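Local coordinates for p-47 protein (Clostridium botulinum E1 str. 'BoNT E Beluga', PDB 5WIX) that is of unknown function but has a topology resembling bactericidal/permeability-increasing protein, with a tulip-domain fold that in relatives binds lipids, at residues S317-L322 with R327-L332. Sequence-based numbering, arbitrary orientation.
Sequences SGIVKL and RIYSKL
The carbonyl oxygen of L332 is approached by two groups of the neighbouring strand: G318 N donates a hydrogen bond to it in the carbonyl plane (3.0 Å, N-H...O angle 162°), and S317 CA adds a CA-H...O contact. In return L332 N bonds to G318 O, which closes the hydrogen-bonded pair. The same reciprocal pattern recurs one pair on, V320 N to S330 O and S330 N to V320 O, each 3.2 Å, and L322 N to I328 O carries the pairing toward the turn. The short strand axes run at 161°, 4.6 Å apart at closest approach, so the strands are antiparallel.

Side chains divide between two faces. On one, V320 CG1 meets L332 CD1 at 3.7 Å as the two side chains cross obliquely; V320 CG1 also lies 3.9 Å from S330 CB. Helix 370-390 covers this face, with V320 against V379 and L332 against S383; S330 OG bonds to A376 O of that helix. On the other, I319 CG2, set anti to its own carbonyl carbon, reaches Y329 CD1 at 3.8 Å, obliquely to the ring. Nearer the turn, L322 CD1 touches I328 CG2 (3.8 Å). These pairings define a beta hairpin of strands 311-322 and 328-343, within a curled antiparallel sheet packed on a long helix, consistent with the tulip-domain fold.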
ATOM      1  N   SER A 317      30.102 -11.578  -5.902  1.00103.69           N
ATOM      2  CA  SER A 317      31.451 -12.081  -6.113  1.00 97.57           C
ATOM      3  C   SER A 317      32.497 -10.979  -5.976  1.00 95.58           C
ATOM      4  O   SER A 317      32.241  -9.810  -6.258  1.00 95.40           O
ATOM      5  CB  SER A 317      31.568 -12.736  -7.479  1.00 85.88           C
ATOM      6  OG  SER A 317      31.794 -11.752  -8.469  1.00100.14           O
ATOM      7  N   GLY A 318      33.686 -11.375  -5.540  1.00106.29           N
ATOM      8  CA  GLY A 318      34.773 -10.446  -5.299  1.00111.60           C
ATOM      9  C   GLY A 318      35.991 -11.186  -4.783  1.00103.42           C
ATOM     10  O   GLY A 318      36.057 -12.413  -4.862  1.00 97.98           O
ATOM     11  N   ILE A 319      36.951 -10.443  -4.247  1.00100.07           N
ATOM     12  CA  ILE A 319      38.219 -11.024  -3.828  1.00 87.68           C
ATOM     13  C   ILE A 319      38.681 -10.492  -2.483  1.00 73.75           C
ATOM     14  O   ILE A 319      38.112  -9.538  -1.952  1.00 75.32           O
ATOM     15  CB  ILE A 319      39.314 -10.749  -4.856  1.00 86.26           C
ATOM     16  CG1 ILE A 319      39.171  -9.325  -5.399  1.00 95.45           C
ATOM     17  CG2 ILE A 319      39.245 -11.762  -5.996  1.00 85.39           C
ATOM     18  CD1 ILE A 319      39.994  -8.309  -4.672  1.00 96.96           C
ATOM     19  N   VAL A 320      39.713 -11.129  -1.942  1.00 68.86           N
ATOM     20  CA  VAL A 320      40.370 -10.636  -0.740  1.00 78.82           C
ATOM     21  C   VAL A 320      41.886 -10.771  -0.873  1.00 90.01           C
ATOM     22  O   VAL A 320      42.409 -11.878  -1.016  1.00 94.06           O
ATOM     23  CB  VAL A 320      39.881 -11.372   0.522  1.00 59.47           C
ATOM     24  CG1 VAL A 320      39.809 -12.865   0.286  1.00 65.94           C
ATOM     25  CG2 VAL A 320      40.786 -11.055   1.687  1.00 68.09           C
ATOM     26  N   LYS A 321      42.599  -9.649  -0.854  1.00 88.19           N
ATOM     27  CA  LYS A 321      44.063  -9.704  -0.995  1.00 85.68           C
ATOM     28  C   LYS A 321      44.744 -10.079   0.323  1.00 73.06           C
ATOM     29  O   LYS A 321      44.280  -9.715   1.413  1.00 68.16           O
ATOM     30  CB  LYS A 321      44.607  -8.368  -1.528  1.00 91.55           C
ATOM     31  CG  LYS A 321      44.155  -8.071  -2.968  1.00104.79           C
ATOM     32  CD  LYS A 321      44.356  -6.612  -3.391  1.00101.65           C
ATOM     33  CE  LYS A 321      44.090  -6.443  -4.893  1.00104.55           C
ATOM     34  NZ  LYS A 321      45.143  -7.121  -5.731  1.00109.53           N
ATOM     35  N   LEU A 322      45.830 -10.835   0.212  1.00 70.89           N
ATOM     36  CA  LEU A 322      46.620 -11.236   1.376  1.00 73.20           C
ATOM     37  C   LEU A 322      47.575 -10.137   1.826  1.00 71.48           C
ATOM     38  O   LEU A 322      48.510  -9.791   1.101  1.00 77.09           O
ATOM     39  CB  LEU A 322      47.422 -12.491   1.062  1.00 81.97           C
ATOM     40  CG  LEU A 322      46.607 -13.769   1.079  1.00 76.60           C
ATOM     41  CD1 LEU A 322      47.530 -14.948   0.844  1.00 87.36           C
ATOM     42  CD2 LEU A 322      45.944 -13.852   2.418  1.00 73.61           C
ATOM     43  N   ARG A 327      50.108  -9.407  -4.163  1.00150.36           N
ATOM     44  CA  ARG A 327      49.775  -9.979  -5.456  1.00138.56           C
ATOM     45  C   ARG A 327      49.332 -11.443  -5.363  1.00119.64           C
ATOM     46  O   ARG A 327      49.352 -12.179  -6.351  1.00114.89           O
ATOM     47  CB  ARG A 327      50.968  -9.817  -6.382  1.00140.92           C
ATOM     48  CG  ARG A 327      51.410  -8.370  -6.442  1.00148.50           C
ATOM     49  CD  ARG A 327      52.632  -8.190  -7.305  1.00165.37           C
ATOM     50  NE  ARG A 327      52.917  -6.778  -7.549  1.00172.03           N
ATOM     51  CZ  ARG A 327      53.943  -6.343  -8.272  1.00179.65           C
ATOM     52  NH1 ARG A 327      54.784  -7.210  -8.818  1.00181.37           N
ATOM     53  NH2 ARG A 327      54.133  -5.041  -8.450  1.00183.86           N
ATOM     54  N   ILE A 328      48.912 -11.850  -4.170  1.00100.28           N
ATOM     55  CA  ILE A 328      48.327 -13.165  -3.971  1.00 95.29           C
ATOM     56  C   ILE A 328      46.999 -12.990  -3.252  1.00105.39           C
ATOM     57  O   ILE A 328      46.954 -12.539  -2.103  1.00102.05           O
ATOM     58  CB  ILE A 328      49.250 -14.098  -3.172  1.00 87.46           C
ATOM     59  CG1 ILE A 328      50.492 -14.421  -3.985  1.00111.32           C
ATOM     60  CG2 ILE A 328      48.557 -15.405  -2.826  1.00 74.03           C
ATOM     61  CD1 ILE A 328      51.559 -15.175  -3.201  1.00128.48           C
ATOM     62  N   TYR A 329      45.922 -13.357  -3.951  1.00106.87           N
ATOM     63  CA  TYR A 329      44.545 -13.133  -3.506  1.00100.38           C
ATOM     64  C   TYR A 329      43.693 -14.400  -3.583  1.00103.97           C
ATOM     65  O   TYR A 329      44.105 -15.417  -4.144  1.00113.68           O
ATOM     66  CB  TYR A 329      43.889 -12.036  -4.354  1.00 96.49           C
ATOM     67  CG  TYR A 329      43.847 -12.358  -5.840  1.00109.68           C
ATOM     68  CD1 TYR A 329      42.805 -13.105  -6.388  1.00111.81           C
ATOM     69  CD2 TYR A 329      44.846 -11.913  -6.696  1.00124.25           C
ATOM     70  CE1 TYR A 329      42.764 -13.397  -7.747  1.00121.89           C
ATOM     71  CE2 TYR A 329      44.814 -12.205  -8.056  1.00130.58           C
ATOM     72  CZ  TYR A 329      43.775 -12.948  -8.572  1.00124.80           C
ATOM     73  OH  TYR A 329      43.749 -13.233  -9.918  1.00123.03           O
ATOM     74  N   SER A 330      42.485 -14.320  -3.042  1.00 98.34           N
ATOM     75  CA  SER A 330      41.550 -15.436  -3.062  1.00 90.69           C
ATOM     76  C   SER A 330      40.229 -14.991  -3.695  1.00 83.23           C
ATOM     77  O   SER A 330      39.592 -14.051  -3.201  1.00 78.22           O
ATOM     78  CB  SER A 330      41.325 -15.953  -1.633  1.00 83.67           C
ATOM     79  OG  SER A 330      40.875 -17.297  -1.627  1.00 98.70           O
ATOM     80  N   LYS A 331      39.820 -15.647  -4.783  1.00 72.99           N
ATOM     81  CA  LYS A 331      38.562 -15.272  -5.437  1.00 88.58           C
ATOM     82  C   LYS A 331      37.359 -15.861  -4.678  1.00 91.57           C
ATOM     83  O   LYS A 331      37.336 -17.047  -4.326  1.00 99.70           O
ATOM     84  CB  LYS A 331      38.552 -15.685  -6.916  1.00 98.23           C
ATOM     85  CG  LYS A 331      38.592 -17.174  -7.198  1.00109.17           C
ATOM     86  CD  LYS A 331      38.802 -17.439  -8.693  1.00115.76           C
ATOM     87  CE  LYS A 331      38.872 -18.937  -9.011  1.00114.52           C
ATOM     88  NZ  LYS A 331      39.232 -19.202 -10.441  1.00107.20           N
ATOM     89  N   LEU A 332      36.384 -14.995  -4.406  1.00 78.08           N
ATOM     90  CA  LEU A 332      35.243 -15.308  -3.554  1.00 88.97           C
ATOM     91  C   LEU A 332      33.897 -15.295  -4.321  1.00104.88           C
ATOM     92  O   LEU A 332      33.525 -14.274  -4.906  1.00102.98           O
ATOM     93  CB  LEU A 332      35.185 -14.307  -2.398  1.00 70.93           C
ATOM     94  CG  LEU A 332      36.421 -14.139  -1.522  1.00 73.09           C
ATOM     95  CD1 LEU A 332      36.197 -13.096  -0.426  1.00 58.66           C
ATOM     96  CD2 LEU A 332      36.787 -15.478  -0.910  1.00 91.38           C
TER